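Local structure of amidase, hydantoinase/carbamoylase family (Paraburkholderia phymatum, 6C0D) at residues Ala65-Val70 / Ala174-Thr179; Thr72-Ser77 / Asp127-Ile132. The protein probably hydrolyses N-carbamoyl-L-amino acids as a metal-dependent, homodimeric amidase of the peptidase M20 family. One frame throughout, in Å; residues are numbered along the deposited sequence.

Interaction 1: Ala65-Val70 / Ala174-Thr179; sequences AAIDGV and AGLANT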
loop_
_atom_site.group_PDB
_atom_site.type_symbol
_atom_site.label_atom_id
_atom_site.label_comp_id
_atom_site.label_asym_id
_atom_site.label_seq_id
_atom_site.Cartn_x
_atom_site.Cartn_y
_atom_site.Cartn_z
ATOM N N ALA A 65 30.502 17.368 -36.101
ATOM C CA ALA A 65 29.437 16.698 -35.359
ATOM C C ALA A 65 29.318 15.230 -35.724
ATOM O O ALA A 65 29.453 14.858 -36.891
ATOM C CB ALA A 65 28.092 17.385 -35.623
ATOM N N ALA A 66 28.995 14.407 -34.727
ATOM C CA ALA A 66 28.790 12.981 -34.949
ATOM C C ALA A 66 28.043 12.379 -33.763
ATOM O O ALA A 66 28.107 12.892 -32.646
ATOM C CB ALA A 66 30.124 12.251 -35.149
ATOM N N ILE A 67 27.340 11.282 -34.024
ATOM C CA ILE A 67 26.841 10.411 -32.963
ATOM C C ILE A 67 27.984 9.488 -32.555
ATOM O O ILE A 67 28.547 8.783 -33.400
ATOM C CB ILE A 67 25.626 9.600 -33.444
ATOM C CG1 ILE A 67 24.562 10.522 -34.045
ATOM C CG2 ILE A 67 25.057 8.758 -32.306
ATOM C CD1 ILE A 67 23.432 9.788 -34.763
ATOM N N ASP A 68 28.338 9.482 -31.266
ATOM C CA ASP A 68 29.534 8.757 -30.850
ATOM C C ASP A 68 29.190 7.310 -30.478
ATOM O O ASP A 68 28.066 6.839 -30.666
ATOM C CB ASP A 68 30.255 9.507 -29.720
ATOM C CG ASP A 68 29.725 9.168 -28.322
ATOM O OD1 ASP A 68 28.585 8.674 -28.192
ATOM O OD2 ASP A 68 30.463 9.410 -27.339
ATOM N N GLY A 69 30.172 6.602 -29.921
ATOM C CA GLY A 69 30.079 5.186 -29.620
ATOM C C GLY A 69 29.065 4.810 -28.557
ATOM O O GLY A 69 28.742 3.625 -28.445
ATOM N N VAL A 70 28.570 5.759 -27.762
ATOM C CA VAL A 70 27.502 5.456 -26.815
ATOM C C VAL A 70 26.186 6.103 -27.201
ATOM O O VAL A 70 25.181 5.902 -26.504
ATOM C CB VAL A 70 27.888 5.833 -25.371
ATOM C CG1 VAL A 70 29.023 4.934 -24.872
ATOM C CG2 VAL A 70 28.273 7.314 -25.265
ATOM N N ALA A 174 22.059 0.247 -33.412
ATOM C CA ALA A 174 22.023 1.634 -33.863
ATOM C C ALA A 174 23.134 1.965 -34.848
ATOM O O ALA A 174 23.167 3.089 -35.366
ATOM C CB ALA A 174 22.104 2.587 -32.667
ATOM N N GLY A 175 24.039 1.028 -35.116
ATOM C CA GLY A 175 25.140 1.274 -36.020
ATOM C C GLY A 175 26.368 1.872 -35.380
ATOM O O GLY A 175 27.235 2.377 -36.101
ATOM N N LEU A 176 26.481 1.817 -34.054
ATOM C CA LEU A 176 27.503 2.548 -33.316
ATOM C C LEU A 176 28.604 1.645 -32.776
ATOM O O LEU A 176 29.439 2.103 -31.989
ATOM C CB LEU A 176 26.856 3.320 -32.165
ATOM C CG LEU A 176 25.765 4.319 -32.544
ATOM C CD1 LEU A 176 25.078 4.855 -31.294
ATOM C CD2 LEU A 176 26.337 5.459 -33.375
ATOM N N ALA A 177 28.641 0.382 -33.204
ATOM C CA ALA A 177 29.473 -0.613 -32.535
ATOM C C ALA A 177 30.959 -0.268 -32.611
ATOM O O ALA A 177 31.715 -0.545 -31.670
ATOM C CB ALA A 177 29.211 -1.993 -33.141
ATOM N N ASN A 178 31.403 0.319 -33.715
ATOM C CA ASN A 178 32.820 0.591 -33.923
ATOM C C ASN A 178 33.066 2.077 -34.124
ATOM O O ASN A 178 33.843 2.493 -34.988
ATOM C CB ASN A 178 33.363 -0.218 -35.098
ATOM C CG ASN A 178 33.487 -1.695 -34.776
ATOM O OD1 ASN A 178 34.396 -2.109 -34.055
ATOM N ND2 ASN A 178 32.572 -2.498 -35.307
ATOM N N THR A 179 32.405 2.892 -33.314
ATOM C CA THR A 179 32.488 4.336 -33.336
ATOM C C THR A 179 33.209 4.826 -32.087
ATOM O O THR A 179 32.933 4.336 -30.987
ATOM C CB THR A 179 31.082 4.954 -33.401
ATOM O OG1 THR A 179 30.333 4.318 -34.447
ATOM C CG2 THR A 179 31.142 6.459 -33.667
HETATM O O HOH W 1 30.104 1.532 -29.609
#

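Interaction 2: Thr72-Ser77 / Asp127-Ile132; sequences TVFGRS and DVASWI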
loop_
_atom_site.group_PDB
_atom_site.type_symbol
_atom_site.label_atom_id
_atom_site.label_comp_id
_atom_site.label_asym_id
_atom_site.label_seq_id
_atom_site.Cartn_x
_atom_site.Cartn_y
_atom_site.Cartn_z
ATOM N N THR A 72 25.868 9.543 -27.778
ATOM C CA THR A 72 25.877 10.983 -27.560
ATOM C C THR A 72 26.013 11.695 -28.902
ATOM O O THR A 72 26.743 11.240 -29.787
ATOM C CB THR A 72 27.029 11.360 -26.622
ATOM O OG1 THR A 72 26.698 10.966 -25.284
ATOM C CG2 THR A 72 27.340 12.865 -26.667
ATOM N N VAL A 73 25.281 12.791 -29.078
ATOM C CA VAL A 73 25.501 13.659 -30.230
ATOM C C VAL A 73 26.396 14.782 -29.748
ATOM O O VAL A 73 26.044 15.495 -28.796
ATOM C CB VAL A 73 24.193 14.211 -30.822
ATOM C CG1 VAL A 73 24.474 14.785 -32.220
ATOM C CG2 VAL A 73 23.138 13.126 -30.906
ATOM N N PHE A 74 27.558 14.934 -30.379
ATOM C CA PHE A 74 28.504 15.960 -29.969
ATOM C C PHE A 74 28.949 16.750 -31.189
ATOM O O PHE A 74 29.443 16.168 -32.163
ATOM C CB PHE A 74 29.712 15.352 -29.246
ATOM C CG PHE A 74 30.475 16.359 -28.427
ATOM C CD1 PHE A 74 30.079 16.658 -27.129
ATOM C CD2 PHE A 74 31.556 17.044 -28.973
ATOM C CE1 PHE A 74 30.766 17.612 -26.376
ATOM C CE2 PHE A 74 32.250 18.002 -28.222
ATOM C CZ PHE A 74 31.849 18.284 -26.928
ATOM N N GLY A 75 28.771 18.065 -31.130
ATOM C CA GLY A 75 29.226 18.961 -32.168
ATOM C C GLY A 75 30.372 19.789 -31.628
ATOM O O GLY A 75 30.166 20.675 -30.786
ATOM N N ARG A 76 31.586 19.481 -32.075
ATOM C CA ARG A 76 32.790 20.133 -31.573
ATOM C C ARG A 76 33.091 21.353 -32.436
ATOM O O ARG A 76 33.064 21.272 -33.667
ATOM C CB ARG A 76 33.965 19.158 -31.604
ATOM C CG ARG A 76 35.260 19.612 -30.905
ATOM C CD ARG A 76 36.294 18.492 -31.048
ATOM N NE ARG A 76 37.547 18.719 -30.319
ATOM C CZ ARG A 76 38.636 19.261 -30.861
ATOM N NH1 ARG A 76 38.611 19.670 -32.126
ATOM N NH2 ARG A 76 39.751 19.399 -30.144
ATOM N N SER A 77 33.354 22.482 -31.792
ATOM C CA SER A 77 33.796 23.657 -32.528
ATOM C C SER A 77 35.061 23.358 -33.341
ATOM O O SER A 77 35.907 22.540 -32.956
ATOM C CB SER A 77 34.059 24.804 -31.547
ATOM O OG SER A 77 34.461 25.990 -32.214
ATOM N N ASP A 127 31.117 24.188 -28.033
ATOM C CA ASP A 127 30.733 22.812 -28.349
ATOM C C ASP A 127 29.285 22.597 -27.912
ATOM O O ASP A 127 28.813 23.242 -26.973
ATOM C CB ASP A 127 31.609 21.770 -27.624
ATOM C CG ASP A 127 33.101 21.846 -27.973
ATOM O OD1 ASP A 127 33.503 22.428 -29.010
ATOM O OD2 ASP A 127 33.893 21.248 -27.202
ATOM N N VAL A 128 28.574 21.685 -28.588
ATOM C CA VAL A 128 27.175 21.408 -28.262
ATOM C C VAL A 128 26.990 19.914 -28.038
ATOM O O VAL A 128 27.464 19.104 -28.840
ATOM C CB VAL A 128 26.236 21.906 -29.389
ATOM C CG1 VAL A 128 24.781 21.658 -29.032
ATOM C CG2 VAL A 128 26.484 23.388 -29.660
ATOM N N ALA A 129 26.236 19.538 -26.996
ATOM C CA ALA A 129 26.108 18.121 -26.659
ATOM C C ALA A 129 24.673 17.706 -26.359
ATOM O O ALA A 129 23.919 18.449 -25.722
ATOM C CB ALA A 129 26.964 17.759 -25.441
ATOM N N SER A 130 24.322 16.491 -26.795
ATOM C CA SER A 130 23.175 15.749 -26.264
ATOM C C SER A 130 23.716 14.457 -25.660
ATOM O O SER A 130 24.023 13.508 -26.392
ATOM C CB SER A 130 22.130 15.455 -27.342
ATOM O OG SER A 130 21.114 14.603 -26.820
ATOM N N TRP A 131 23.847 14.422 -24.332
ATOM C CA TRP A 131 24.383 13.238 -23.664
ATOM C C TRP A 131 23.368 12.107 -23.704
ATOM O O TRP A 131 22.206 12.301 -23.341
ATOM C CB TRP A 131 24.724 13.550 -22.208
ATOM C CG TRP A 131 25.464 14.831 -22.005
ATOM C CD1 TRP A 131 25.012 15.954 -21.360
ATOM C CD2 TRP A 131 26.790 15.134 -22.458
ATOM N NE1 TRP A 131 25.988 16.928 -21.369
ATOM C CE2 TRP A 131 27.083 16.455 -22.044
ATOM C CE3 TRP A 131 27.765 14.411 -23.166
ATOM C CZ2 TRP A 131 28.306 17.067 -22.311
ATOM C CZ3 TRP A 131 28.977 15.027 -23.448
ATOM C CH2 TRP A 131 29.237 16.341 -23.019
ATOM N N ILE A 132 23.810 10.909 -24.103
ATOM C CA ILE A 132 22.890 9.776 -24.218
ATOM C C ILE A 132 22.386 9.358 -22.838
ATOM O O ILE A 132 23.124 9.392 -21.844
ATOM C CB ILE A 132 23.575 8.594 -24.945
ATOM C CG1 ILE A 132 22.586 7.453 -25.231
ATOM C CG2 ILE A 132 24.745 8.042 -24.119
ATOM C CD1 ILE A 132 21.487 7.825 -26.217
#

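Interaction 1: Ala65-Val70 / Ala174-Thr179
Ile-67 and Leu-176 meet through methyls that their torsions place between the two segments: in Ile-67 CG2 lies opposite the backbone N across the CA–CB bond while CG1 sits beside that N (chi1 -52°), and in Leu-176 CG takes the place opposite its own carbonyl carbon (chi1 -58°). The side chains cross at about a right angle, and the closest carbons, Ile-67 CG2 and Leu-176 CD2, are 3.7 Å apart. Leu-176 also closes its fork on the backbone of the turn; its CD2 is 3.5 Å from Asp-68 O and its CD1 3.6 Å from the same oxygen. Thr-179 comes in beside it, directing CG2 at the backbone, 3.5 Å from Ile-67 O. Gly-69 brings its backbone against the loop, its CA 3.3 Å from Thr-179 O in a bent CA-H...O contact. One water lies between Gly-69 O and Leu-176 O, 2.8 Å from Gly-69 O, and bridges the two carbonyls. Asp-68 closes the turn on itself: its OD1 accepts from Val-70 N at 2.9 Å, the donor standing well above the carboxylate plane. Thr-72 N reaches the same OD1, and OD2 takes the N-H of Val-182, which ties the carboxylate to the loop just beyond Thr-179; a backbone bond between Gly-69 and Pro-180 adds to this. Arg-51 and Arg-52 of helix 45-60 touch Ile-67. At the other end, Gly-175 closes helix 167-173 with a Schellman motif just before Leu-176 enters the contact. The whole is an Asx turn at the exit of strand 64-67, packed against the loop that follows a Schellman-capped helix.

Interaction 2: Thr72-Ser77 / Asp127-Ile132
Phe-74 lays its ring along the neighbouring strand because CG stands opposite its backbone N (chi1 -161°). The ring reaches Ala-129 with CD1, 3.7 Å from CB, and Asp-127 with CZ, 3.6 Å from CB, while Val-128 O lies over one face. CH2 of Trp-131 comes to the ring's edge, 3.9 Å from CE1 of Phe-74. The two aromatic side chains run side by side in the same direction, and the methyl of Ala-129 rests on one face of the indole. Thr-72 runs alongside Trp-131 too: its CG2 approaches CE3, and its OG1, opposite the carbonyl carbon (chi1 -74°), accepts from Ile-132 N at 3.1 Å, adding a side-chain bond just beyond the last bridge. The strands are antiparallel; Val-73 pairs with Ser-130 and Gly-75 with Val-128 as hydrogen-bonded pairs, flanking the non-hydrogen-bonded pair Phe-74 and Ala-129. Val-73 and Val-128 face helix 45-60, where both touch Met-58, whereas Phe-74 and Ala-129 occupy the other face. At the far end Asp-127 turns CG to the side opposite its carbonyl carbon (chi1 -61°), which brings OD1 to the N-H of Ser-77 at 2.8 Å; the donor arrives on the anti side, somewhat out of the carboxylate plane. OD2 of Asp-127 forms a salt bridge with Arg-188 and a hydrogen bond with Gln-189. Ser-130 OG bonds to that of Ser-90, next to the zinc ligand His-89, and Trp-131 NE1 to the hydroxyl of Tyr-192. Chemically, the contact joins an apolar, aromatic centre to polar ends: backbone N-H groups past the bridged pairs are met by a hydroxyl and a carboxylate, and the buried charge of Asp-127 is probably stabilised by Arg-188 and the amide donors around it.

The centres of interactions 1 and 2 lie about 12 Å apart, on the same side of the chain's centre. Along the chain interaction 2 is nested within interaction 1, in the order 65-70, 72-77, 127-132, 174-179. Strands 64-67 and 73-76 form a hairpin, joined by a probable hydrogen bond between Ala-66 O and Phe-74 N; strand 125-130 continues the sheet from 73-76 and pairs in parallel with 83-88. Val-70 O also packs on Ile-132 CG2. Interaction 1 thus ties the hairpin turn to the loop after helix 167-173, while interaction 2 joins the hairpin to strands leading toward the zinc site of His-89, Asp-100 and His-196.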